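Local coordinates for devB protein (Vibrio cholerae O1 biovar eltor str. N16961, PDB 1Y89), which is of unproven function but belongs to the glucosamine-6-phosphate isomerase/6-phosphogluconolactonase family and so probably hydrolyses 6-phosphogluconolactone in the pentose phosphate pathway, at residues Y228-S231 against D232-A235; E107-A110 against E111-F115; I199-Q202 against I203-P207; F45-L48 against A49-P52. All coordinates share one frame; numbering follows the deposited sequence.

Contact 1 (Y228-S231 against D232-A235); sequences YLDS and DAAA
The carboxylate of Asp230 folds over the first turn of helix 231-234 and caps it. This is an N-cap at a strand-to-helix junction: strand 224-230 of the mixed sheet runs straight into a short, weakly bonded helix. With CG tucked between the backbone N and the carbonyl carbon (chi1 61°), the side chain turns back so that Asp230 OD1 accepts from Ala233 N at 3.0 Å. The donor approaches from above the carboxylate plane, and the bond itself is fairly straight. The same OD1 also takes the backbone N of Gly193, so two N-H groups grip one buried oxygen and fix the turn of the carboxylate. Asp232 stands beside it, its carboxylate plane turned 69° from that of Asp230; their OD2 atoms lie 4.7 Å apart, two like charges near each other but not in contact. On the apolar side Leu229 reaches over to the helix, its CD1 lying 3.9 Å from Ala234 CB, and Ile6 of strand 2-7 also touches Ala234. The backbone adds its own closure, Ala234 N donating to Asp230 O at 3.0 Å, while a weak bond joins Ala234 N to Ser231 O at 3.1 Å.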
# COMPACT_ATOMS: atom_id res chain seq x y z
N TYR A 228 -1.33 8.66 -3.21
CA TYR A 228 -0.54 8.13 -4.34
C TYR A 228 0.30 9.30 -4.86
O TYR A 228 -0.27 10.28 -5.34
CB TYR A 228 -1.48 7.68 -5.48
CG TYR A 228 -2.07 6.29 -5.31
CD1 TYR A 228 -2.83 5.96 -4.20
CD2 TYR A 228 -1.86 5.31 -6.27
CE1 TYR A 228 -3.34 4.68 -4.05
CE2 TYR A 228 -2.36 4.03 -6.13
CZ TYR A 228 -3.10 3.72 -5.01
OH TYR A 228 -3.57 2.44 -4.83
N LEU A 229 1.62 9.21 -4.76
CA LEU A 229 2.46 10.30 -5.24
C LEU A 229 3.42 9.76 -6.28
O LEU A 229 3.73 8.57 -6.29
CB LEU A 229 3.32 10.88 -4.09
CG LEU A 229 2.67 11.31 -2.77
CD1 LEU A 229 3.72 11.99 -1.91
CD2 LEU A 229 1.47 12.20 -2.89
N ASP A 230 3.93 10.65 -7.13
CA ASP A 230 5.11 10.32 -7.90
C ASP A 230 6.31 10.97 -7.23
O ASP A 230 6.15 11.73 -6.26
CB ASP A 230 4.96 10.70 -9.39
CG ASP A 230 4.75 12.19 -9.63
OD1 ASP A 230 4.55 12.97 -8.68
OD2 ASP A 230 4.77 12.58 -10.81
N SER A 231 7.51 10.63 -7.72
CA SER A 231 8.74 11.13 -7.16
C SER A 231 8.71 12.65 -7.11
O SER A 231 9.11 13.24 -6.09
CB SER A 231 9.95 10.67 -8.00
OG SER A 231 10.12 9.28 -7.77
N ASP A 232 8.22 13.27 -8.18
CA ASP A 232 8.17 14.74 -8.22
C ASP A 232 7.32 15.33 -7.10
O ASP A 232 7.77 16.23 -6.39
CB ASP A 232 7.67 15.25 -9.58
CG ASP A 232 8.76 15.17 -10.67
OD1 ASP A 232 9.92 14.88 -10.34
OD2 ASP A 232 8.43 15.42 -11.83
N ALA A 233 6.11 14.81 -6.90
CA ALA A 233 5.27 15.33 -5.81
C ALA A 233 5.85 15.02 -4.42
O ALA A 233 5.58 15.74 -3.44
CB ALA A 233 3.85 14.76 -5.94
N ALA A 234 6.63 13.94 -4.33
CA ALA A 234 7.24 13.53 -3.05
C ALA A 234 8.59 14.18 -2.78
O ALA A 234 9.20 13.92 -1.72
CB ALA A 234 7.43 11.99 -3.02
N ALA A 235 9.06 15.02 -3.70
CA ALA A 235 10.45 15.51 -3.68
C ALA A 235 10.86 16.20 -2.37
O ALA A 235 12.03 16.12 -1.98
CB ALA A 235 10.71 16.42 -4.88

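Contact 2 (E107-A110 against E111-F115); sequences EPQA and EAERF
The N-terminal end of helix 108-122 begins at Glu107, whose backbone and side chain both reach into the first turn: Glu107 O accepts from Glu111 N at 3.0 Å, and its carboxylate curls back over the first-turn N-H groups of Gln109 and Ala110. Glu107 OE1 takes Ala110 N at 2.9 Å on its syn side, while OE2 takes Gln109 N from above the carboxylate plane. Both oxygens of this N-cap are thus engaged, and its negative charge probably suits the positive end of the helix dipole. Pro108 follows in the first helical position, and the regular i to i+4 ladder continues with Ala112 N to Pro108 O at 2.8 Å. Here the helix lies against the mixed sheet, Pro108 and Ala112 both touching Val163 of strand 161-165.

Two side-chain pairs then run along the helix. Gln109 bends at chi2 (54°), which swings its amide toward the next turn, where NE2 donates to Glu113 OE2 at 3.2 Å. The acceptor lies in the amide plane and is met on its anti side; the amide and carboxylate planes are 59° apart. Glu111, whose OE2 also accepts from the backbone N of Leu103, forms a side-on salt bridge with Arg114, three residues on: Arg114 NE meets Glu111 OE1 at 2.7 Å, and NH2 meets OE2 at 2.9 Å, with the carboxylate at the edge of the guanidinium and in its plane.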
# COMPACT_ATOMS: atom_id res chain seq x y z
N GLU A 107 -30.62 22.83 -12.75
CA GLU A 107 -30.60 23.72 -11.57
C GLU A 107 -29.81 23.02 -10.45
O GLU A 107 -30.15 21.88 -10.05
CB GLU A 107 -32.03 24.08 -11.15
CG GLU A 107 -32.12 25.21 -10.14
CD GLU A 107 -31.80 24.74 -8.71
OE1 GLU A 107 -32.44 23.76 -8.26
OE2 GLU A 107 -30.89 25.34 -8.07
N PRO A 108 -28.74 23.67 -9.96
CA PRO A 108 -27.79 22.95 -9.07
C PRO A 108 -28.34 22.42 -7.77
O PRO A 108 -27.94 21.33 -7.38
CB PRO A 108 -26.70 24.00 -8.78
CG PRO A 108 -26.80 24.93 -9.95
CD PRO A 108 -28.28 25.05 -10.20
N GLN A 109 -29.20 23.17 -7.08
CA GLN A 109 -29.69 22.69 -5.78
C GLN A 109 -30.56 21.43 -5.91
O GLN A 109 -30.37 20.47 -5.16
CB GLN A 109 -30.44 23.79 -5.03
CG GLN A 109 -30.87 23.38 -3.61
CD GLN A 109 -29.69 22.87 -2.76
OE1 GLN A 109 -28.60 23.50 -2.71
NE2 GLN A 109 -29.91 21.73 -2.05
N ALA A 110 -31.53 21.46 -6.84
CA ALA A 110 -32.37 20.28 -7.05
C ALA A 110 -31.52 19.14 -7.61
O ALA A 110 -31.79 17.95 -7.34
CB ALA A 110 -33.55 20.59 -7.97
N GLU A 111 -30.47 19.48 -8.35
CA GLU A 111 -29.55 18.44 -8.81
C GLU A 111 -28.73 17.82 -7.67
O GLU A 111 -28.61 16.60 -7.61
CB GLU A 111 -28.67 18.93 -9.99
CG GLU A 111 -27.57 17.93 -10.39
CD GLU A 111 -28.08 16.52 -10.74
OE1 GLU A 111 -29.28 16.31 -10.99
OE2 GLU A 111 -27.25 15.60 -10.77
N ALA A 112 -28.18 18.63 -6.76
CA ALA A 112 -27.53 18.07 -5.57
C ALA A 112 -28.47 17.08 -4.83
O ALA A 112 -28.01 16.01 -4.38
CB ALA A 112 -27.07 19.17 -4.61
N GLU A 113 -29.75 17.46 -4.66
CA GLU A 113 -30.72 16.57 -4.00
C GLU A 113 -30.99 15.29 -4.80
O GLU A 113 -31.06 14.21 -4.22
CB GLU A 113 -32.03 17.29 -3.70
CG GLU A 113 -31.80 18.47 -2.77
CD GLU A 113 -33.02 19.36 -2.56
OE1 GLU A 113 -34.16 18.97 -2.93
OE2 GLU A 113 -32.82 20.45 -2.00
N ARG A 114 -31.18 15.41 -6.12
CA ARG A 114 -31.32 14.21 -6.99
C ARG A 114 -30.12 13.27 -6.88
O ARG A 114 -30.25 12.05 -6.72
CB ARG A 114 -31.51 14.62 -8.45
CG ARG A 114 -31.99 13.48 -9.37
CD ARG A 114 -31.47 13.59 -10.82
NE ARG A 114 -30.00 13.68 -10.87
CZ ARG A 114 -29.19 12.62 -10.74
NH1 ARG A 114 -29.70 11.38 -10.58
NH2 ARG A 114 -27.87 12.80 -10.77
N PHE A 115 -28.93 13.84 -6.98
CA PHE A 115 -27.67 13.09 -6.87
C PHE A 115 -27.62 12.35 -5.52
O PHE A 115 -27.35 11.15 -5.49
CB PHE A 115 -26.50 14.11 -7.08
CG PHE A 115 -25.13 13.61 -6.69
CD1 PHE A 115 -24.63 12.39 -7.15
CD2 PHE A 115 -24.28 14.44 -5.95
CE1 PHE A 115 -23.31 11.99 -6.80
CE2 PHE A 115 -22.97 14.03 -5.60
CZ PHE A 115 -22.50 12.80 -6.04

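Contact 3 (I199-Q202 against I203-P207)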
# COMPACT_ATOMS: atom_id res chain seq x y z
N ILE A 199 2.68 21.50 -1.04
CA ILE A 199 1.53 21.18 -0.21
C ILE A 199 1.58 19.74 0.29
O ILE A 199 1.12 19.48 1.37
CB ILE A 199 0.19 21.51 -0.88
CG1 ILE A 199 -0.90 21.57 0.21
CG2 ILE A 199 -0.12 20.57 -2.06
CD1 ILE A 199 -2.16 22.10 -0.25
N VAL A 200 2.16 18.83 -0.49
CA VAL A 200 2.50 17.49 0.05
C VAL A 200 3.35 17.63 1.33
O VAL A 200 3.02 17.02 2.36
CB VAL A 200 3.19 16.57 -1.01
CG1 VAL A 200 3.86 15.31 -0.35
CG2 VAL A 200 2.18 16.16 -2.05
N GLU A 201 4.40 18.45 1.28
CA GLU A 201 5.28 18.60 2.43
C GLU A 201 4.51 19.16 3.64
O GLU A 201 4.73 18.73 4.78
CB GLU A 201 6.51 19.48 2.10
CG GLU A 201 7.59 19.43 3.16
CD GLU A 201 7.43 20.47 4.26
OE1 GLU A 201 6.52 21.35 4.19
OE2 GLU A 201 8.23 20.41 5.23
N GLN A 202 3.63 20.13 3.39
CA GLN A 202 2.84 20.75 4.46
C GLN A 202 1.90 19.77 5.12
O GLN A 202 1.90 19.65 6.34
CB GLN A 202 2.06 21.97 3.95
CG GLN A 202 2.98 23.14 3.62
CD GLN A 202 2.28 24.27 2.85
OE1 GLN A 202 1.19 24.08 2.29
NE2 GLN A 202 2.93 25.46 2.82
N ILE A 203 1.11 19.05 4.33
CA ILE A 203 0.21 18.02 4.86
C ILE A 203 1.00 16.89 5.55
O ILE A 203 0.60 16.39 6.62
CB ILE A 203 -0.70 17.46 3.71
CG1 ILE A 203 -1.53 18.60 3.10
CG2 ILE A 203 -1.56 16.24 4.19
CD1 ILE A 203 -2.34 18.17 1.90
N HIS A 204 2.11 16.49 4.95
CA HIS A 204 2.94 15.43 5.54
C HIS A 204 3.48 15.72 6.94
O HIS A 204 3.61 14.81 7.76
CB HIS A 204 4.10 15.08 4.61
CG HIS A 204 4.68 13.73 4.89
ND1 HIS A 204 4.01 12.57 4.58
CD2 HIS A 204 5.84 13.36 5.46
CE1 HIS A 204 4.74 11.53 4.96
NE2 HIS A 204 5.86 11.99 5.48
N THR A 205 3.77 16.99 7.22
CA THR A 205 4.56 17.36 8.40
C THR A 205 3.79 18.12 9.47
O THR A 205 4.30 18.37 10.55
CB THR A 205 5.80 18.21 7.98
OG1 THR A 205 5.35 19.39 7.29
CG2 THR A 205 6.71 17.41 7.05
N THR A 206 2.55 18.49 9.16
CA THR A 206 1.75 19.32 10.06
C THR A 206 0.46 18.63 10.49
O THR A 206 -0.25 18.10 9.64
CB THR A 206 1.36 20.62 9.36
OG1 THR A 206 2.50 21.14 8.66
CG2 THR A 206 0.78 21.64 10.38
N PRO A 207 0.16 18.64 11.79
CA PRO A 207 -1.12 18.06 12.23
C PRO A 207 -2.30 18.70 11.48
O PRO A 207 -2.33 19.92 11.26
CB PRO A 207 -1.16 18.40 13.73
CG PRO A 207 0.30 18.47 14.12
CD PRO A 207 0.97 19.12 12.93
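Thr205 turns its side chain back onto the preceding turn of helix 197-205, and each of its atoms meets Glu201. CB lies 3.4 Å from Glu201 O. From there OG1, set between the backbone N and the carbonyl carbon by chi1 of 58°, donates to Glu201 O at 2.7 Å, with the hydroxyl tilted from the carbonyl plane. The methyl CG2 branches off beside it and lies 3.3 Å from Glu201 O and 3.8 Å from Glu201 OE2, since the Glu201 chain bends at chi2 to bring its carboxylate across the threonine at an angle.

Thr206, the first residue to leave helical backbone angles, makes the corresponding bond from a different rotamer: Thr206 OG1 donates to Gln202 O at 2.8 Å. Ile203 N to Ile199 O is almost straight, at 177°, whereas the bonds from Thr205 N and Thr206 N to the carbonyls of Glu201 and Gln202 are weak. Across one turn of the helix Ile203 CD1 packs against Ile199 CG1 at 4.1 Å, and both isoleucines touch Tyr213, whose OH also holds Gln202 OE1. The His204 ring bonds through NE2 to NE2 of His204 of the second subunit and through ND1 to O1 of a nonaethylene glycol.

At this C-terminal end of the helix, then, two threonine hydroxyls serve the carbonyls of Glu201 and Gln202 in the final turn, where the main-chain N-H groups bond poorly as the helix unwinds.

Contact 4 (F45-L48 against A49-P52)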
# COMPACT_ATOMS: atom_id res chain seq x y z
N PHE A 45 -8.01 7.46 -17.54
CA PHE A 45 -9.02 7.16 -18.57
C PHE A 45 -8.38 6.69 -19.87
O PHE A 45 -8.89 5.78 -20.52
CB PHE A 45 -9.88 8.42 -18.86
CG PHE A 45 -10.60 8.97 -17.63
CD1 PHE A 45 -11.05 8.11 -16.63
CD2 PHE A 45 -10.86 10.33 -17.51
CE1 PHE A 45 -11.72 8.59 -15.49
CE2 PHE A 45 -11.52 10.83 -16.38
CZ PHE A 45 -11.97 9.96 -15.37
N LYS A 46 -7.30 7.35 -20.29
CA LYS A 46 -6.61 6.93 -21.51
C LYS A 46 -6.08 5.51 -21.36
O LYS A 46 -6.13 4.72 -22.31
CB LYS A 46 -5.49 7.92 -21.88
CG LYS A 46 -6.08 9.34 -22.25
CD LYS A 46 -5.03 10.28 -22.83
CE LYS A 46 -4.14 10.81 -21.73
NZ LYS A 46 -2.98 11.61 -22.27
N LEU A 47 -5.54 5.19 -20.19
CA LEU A 47 -5.04 3.85 -19.97
C LEU A 47 -6.18 2.81 -19.95
O LEU A 47 -6.08 1.72 -20.54
CB LEU A 47 -4.20 3.78 -18.68
CG LEU A 47 -3.65 2.39 -18.31
CD1 LEU A 47 -2.76 1.76 -19.44
CD2 LEU A 47 -2.87 2.41 -17.01
N LEU A 48 -7.26 3.14 -19.25
CA LEU A 48 -8.43 2.27 -19.22
C LEU A 48 -9.07 1.99 -20.59
O LEU A 48 -9.68 0.92 -20.80
CB LEU A 48 -9.50 2.84 -18.26
CG LEU A 48 -9.07 2.92 -16.79
CD1 LEU A 48 -10.21 3.64 -15.99
CD2 LEU A 48 -8.80 1.50 -16.24
N ALA A 49 -8.92 2.94 -21.50
CA ALA A 49 -9.42 2.78 -22.87
C ALA A 49 -8.45 2.02 -23.78
O ALA A 49 -8.77 1.69 -24.93
CB ALA A 49 -9.73 4.20 -23.49
N SER A 50 -7.23 1.76 -23.30
CA SER A 50 -6.24 1.06 -24.13
C SER A 50 -6.37 -0.44 -23.88
O SER A 50 -6.94 -0.87 -22.86
CB SER A 50 -4.81 1.45 -23.70
OG SER A 50 -4.53 0.89 -22.42
N GLN A 51 -5.81 -1.23 -24.77
CA GLN A 51 -5.62 -2.66 -24.50
C GLN A 51 -4.57 -2.84 -23.40
O GLN A 51 -3.55 -2.13 -23.41
CB GLN A 51 -5.21 -3.41 -25.77
CG GLN A 51 -6.29 -3.37 -26.87
CD GLN A 51 -7.73 -3.71 -26.36
OE1 GLN A 51 -7.92 -4.58 -25.50
NE2 GLN A 51 -8.71 -2.99 -26.88
N PRO A 52 -4.78 -3.82 -22.49
CA PRO A 52 -5.86 -4.82 -22.51
C PRO A 52 -7.11 -4.41 -21.69
O PRO A 52 -8.13 -5.11 -21.74
CB PRO A 52 -5.21 -6.04 -21.84
CG PRO A 52 -4.31 -5.41 -20.78
CD PRO A 52 -3.89 -4.02 -21.32
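Ser50 folds back onto the last turn of helix 39-48 and grips Leu47 O twice. Ser50 OG donates to Leu47 O at 2.6 Å, lying in the carbonyl plane on a lone pair, and Ser50 N donates to Leu47 O at 3.0 Å from above that plane, so the two donors reach one oxygen from different directions. This is the C-terminal end of a helix, which the chain leaves through the i to i+3 bond of Ser50 N. With chi1 at 71°, OG sits between the backbone N and the carbonyl carbon of Ser50, which turns it toward the helix. Leu47 CD1 lies alongside that hydroxyl, 3.6 Å from Ser50 OG. A helical i to i+4 bond, Ala49 N to Phe45 O at 3.0 Å, completes the tight part.

Beyond Ser50 the chain loosens. Gln51 and Pro52, joined by a cis peptide bond, lead away from the helix end; Gln51 NE2 is held instead by Asn55 OD1. Lys46 points away from the 49-52 segment on the exposed side, where a crystal neighbour touches all three residues.

Helices 10-25 and 80-89 flank the helix: Leu47 and Leu48 pack on Ala18 of the former, Phe45 and Leu48 on Leu88 of the latter, and Leu48 also meets Ile57 and Trp59.

Overall arrangement
Contacts 1 and 3 are the one touching pair: their centres are 13 Å apart, and Leu229 CD1 meets Val200 CG1 at 3.7 Å, so helix 197-205 packs over the end of strand 224-230. Nonaethylene glycol, probably from the crystallisation liquor, lies near both, about 4 Å from the Leu229 side chain and about 3 Å from that of His204, which also meets the second subunit. Contact 2 is on the far side of the chain's centre from contact 1, about 36 Å between centres. Contact 4 stands apart, its nearest atoms about 11 Å from contact 1 and 14 Å from contact 2. Contacts 1 and 2 begin helices; contacts 3 and 4 end them.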